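PDB 4DXF: staphylococcal enterotoxin-like toxin from Staphylococcus aureus, which binds carbohydrate, as a staphylococcal superantigen-like protein built from an OB-fold domain and a beta-grasp domain, probably in interaction with the host. Local coordinates for residues D189-G193 / T194-N198. Numbering follows the deposited sequence.
Sequences DVIDG and TNIDN
Two successive i-to-i+3 backbone hydrogen bonds fold the chain from Asp192 to Ile196 into a short 3-10 turn: Asn195 N reaches Asp192 O at 3.0 Å, and Ile196 N reaches Gly193 O at 3.2 Å with an N-H...O angle of 164°. At the outer surface Thr194 OG1 donates to Asp192 OD1 over 2.6 Å, meeting the carboxylate on its syn side, 24° out of plane. Two torsions bring the hydroxyl and the carboxylate together: Asp192 CG lies anti to its backbone N (chi1 179°), which sets the carboxylate beside its own carbonyl carbon, with OD1 turned to Thr194, and Thr194 OG1 sits between its own N and carbonyl carbon. Asp192 CG also rests 3.9 Å from Asn195 CB, whereas the Asn195 amide is committed elsewhere, its OD1 accepting from Asn170 N. The turn is the link in the beta-grasp domain between strand 190-192, paired with 135-137, and strand 196-203, which runs inside the five-stranded sheet. Beneath it, on the buried side, the ends of Ile191 and Ile196 meet at 3.9 Å between their CD1 atoms, the two side chains crossing at about a right angle, and both also touch Leu141 of helix 138-153. Farther along, the pair Asp197 and Asn198 lies opposite the single residue Lys167, which makes a classic beta bulge, where Asn198 ND2 donates to Asp197 OD2 at 2.9 Å from above the carboxylate plane.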
ATOM      1  N   ASP A 189      -3.337   6.113   5.493  1.00 25.44           N
ATOM      2  CA  ASP A 189      -2.878   7.452   5.128  1.00 26.33           C
ATOM      3  C   ASP A 189      -2.934   7.660   3.628  1.00 26.32           C
ATOM      4  O   ASP A 189      -2.676   6.688   2.883  1.00 25.62           O
ATOM      5  CB  ASP A 189      -1.460   7.743   5.632  1.00 27.12           C
ATOM      6  CG  ASP A 189      -1.430   8.141   7.150  1.00 33.48           C
ATOM      7  OD1 ASP A 189      -2.354   8.851   7.603  1.00 33.69           O
ATOM      8  OD2 ASP A 189      -0.470   7.765   7.862  1.00 36.46           O
ATOM      9  N   VAL A 190      -3.315   8.864   3.209  1.00 23.36           N
ATOM     10  CA  VAL A 190      -3.464   9.120   1.801  1.00 25.27           C
ATOM     11  C   VAL A 190      -2.675  10.336   1.408  1.00 24.74           C
ATOM     12  O   VAL A 190      -2.528  11.305   2.206  1.00 25.68           O
ATOM     13  CB  VAL A 190      -4.974   9.268   1.375  1.00 24.20           C
ATOM     14  CG1 VAL A 190      -5.824   8.067   1.835  1.00 24.68           C
ATOM     15  CG2 VAL A 190      -5.502  10.579   1.904  1.00 26.94           C
ATOM     16  N   ILE A 191      -2.196  10.340   0.156  1.00 23.91           N
ATOM     17  CA  ILE A 191      -1.438  11.455  -0.397  1.00 22.79           C
ATOM     18  C   ILE A 191      -1.897  11.804  -1.802  1.00 24.14           C
ATOM     19  O   ILE A 191      -2.685  11.081  -2.427  1.00 24.07           O
ATOM     20  CB  ILE A 191       0.114  11.188  -0.455  1.00 23.90           C
ATOM     21  CG1 ILE A 191       0.441  10.002  -1.366  1.00 26.16           C
ATOM     22  CG2 ILE A 191       0.590  10.837   0.954  1.00 24.45           C
ATOM     23  CD1 ILE A 191       2.015   9.778  -1.581  1.00 28.46           C
ATOM     24  N   ASP A 192      -1.348  12.883  -2.290  1.00 25.66           N
ATOM     25  CA  ASP A 192      -1.739  13.455  -3.575  1.00 26.53           C
ATOM     26  C   ASP A 192      -0.828  12.816  -4.610  1.00 25.36           C
ATOM     27  O   ASP A 192       0.361  13.163  -4.693  1.00 26.38           O
ATOM     28  CB  ASP A 192      -1.582  15.001  -3.533  1.00 28.90           C
ATOM     29  CG  ASP A 192      -1.968  15.663  -4.876  1.00 33.77           C
ATOM     30  OD1 ASP A 192      -2.007  14.950  -5.908  1.00 34.71           O
ATOM     31  OD2 ASP A 192      -2.176  16.906  -4.907  1.00 38.55           O
ATOM     32  N   GLY A 193      -1.366  11.866  -5.351  1.00 23.60           N
ATOM     33  CA  GLY A 193      -0.585  11.151  -6.392  1.00 24.98           C
ATOM     34  C   GLY A 193       0.084  12.060  -7.383  1.00 26.47           C
ATOM     35  O   GLY A 193       1.235  11.837  -7.747  1.00 25.32           O
ATOM     36  N   THR A 194      -0.625  13.114  -7.819  1.00 27.37           N
ATOM     37  CA  THR A 194      -0.083  14.069  -8.769  1.00 28.44           C
ATOM     38  C   THR A 194       1.172  14.836  -8.290  1.00 30.03           C
ATOM     39  O   THR A 194       1.916  15.381  -9.104  1.00 30.94           O
ATOM     40  CB  THR A 194      -1.219  15.091  -9.233  1.00 29.92           C
ATOM     41  OG1 THR A 194      -1.445  16.085  -8.221  1.00 30.61           O
ATOM     42  CG2 THR A 194      -2.537  14.347  -9.433  1.00 30.83           C
ATOM     43  N   ASN A 195       1.382  14.858  -6.973  1.00 29.29           N
ATOM     44  CA  ASN A 195       2.452  15.565  -6.335  1.00 31.28           C
ATOM     45  C   ASN A 195       3.686  14.687  -6.012  1.00 31.63           C
ATOM     46  O   ASN A 195       4.687  15.204  -5.526  1.00 33.25           O
ATOM     47  CB  ASN A 195       1.932  16.207  -5.034  1.00 31.38           C
ATOM     48  CG  ASN A 195       2.780  17.390  -4.581  1.00 37.27           C
ATOM     49  OD1 ASN A 195       3.524  17.304  -3.581  1.00 33.17           O
ATOM     50  ND2 ASN A 195       2.714  18.504  -5.360  1.00 38.38           N
ATOM     51  N   ILE A 196       3.619  13.387  -6.289  1.00 30.34           N
ATOM     52  CA  ILE A 196       4.827  12.550  -6.126  1.00 29.25           C
ATOM     53  C   ILE A 196       5.864  12.992  -7.173  1.00 29.73           C
ATOM     54  O   ILE A 196       5.580  13.047  -8.373  1.00 29.14           O
ATOM     55  CB  ILE A 196       4.481  11.064  -6.262  1.00 28.68           C
ATOM     56  CG1 ILE A 196       3.545  10.650  -5.122  1.00 25.33           C
ATOM     57  CG2 ILE A 196       5.745  10.175  -6.226  1.00 25.81           C
ATOM     58  CD1 ILE A 196       2.893   9.230  -5.315  1.00 28.43           C
ATOM     59  N   ASP A 197       7.070  13.272  -6.711  1.00 30.45           N
ATOM     60  CA  ASP A 197       8.107  13.668  -7.609  1.00 31.35           C
ATOM     61  C   ASP A 197       8.986  12.486  -8.083  1.00 30.08           C
ATOM     62  O   ASP A 197       9.054  12.182  -9.292  1.00 30.35           O
ATOM     63  CB  ASP A 197       8.951  14.735  -6.934  1.00 32.84           C
ATOM     64  CG  ASP A 197       9.869  15.396  -7.904  1.00 39.02           C
ATOM     65  OD1 ASP A 197       9.416  15.770  -9.026  1.00 40.74           O
ATOM     66  OD2 ASP A 197      11.044  15.486  -7.564  1.00 43.89           O
ATOM     67  N   ASN A 198       9.630  11.830  -7.117  1.00 30.32           N
ATOM     68  CA  ASN A 198      10.523  10.668  -7.360  1.00 28.30           C
ATOM     69  C   ASN A 198      10.563   9.793  -6.096  1.00 26.64           C
ATOM     70  O   ASN A 198      10.146  10.192  -4.975  1.00 26.39           O
ATOM     71  CB  ASN A 198      11.945  11.059  -7.843  1.00 30.37           C
ATOM     72  CG  ASN A 198      12.741  11.803  -6.793  1.00 34.68           C
ATOM     73  OD1 ASN A 198      13.499  11.218  -6.003  1.00 41.73           O
ATOM     74  ND2 ASN A 198      12.537  13.099  -6.740  1.00 41.05           N
TER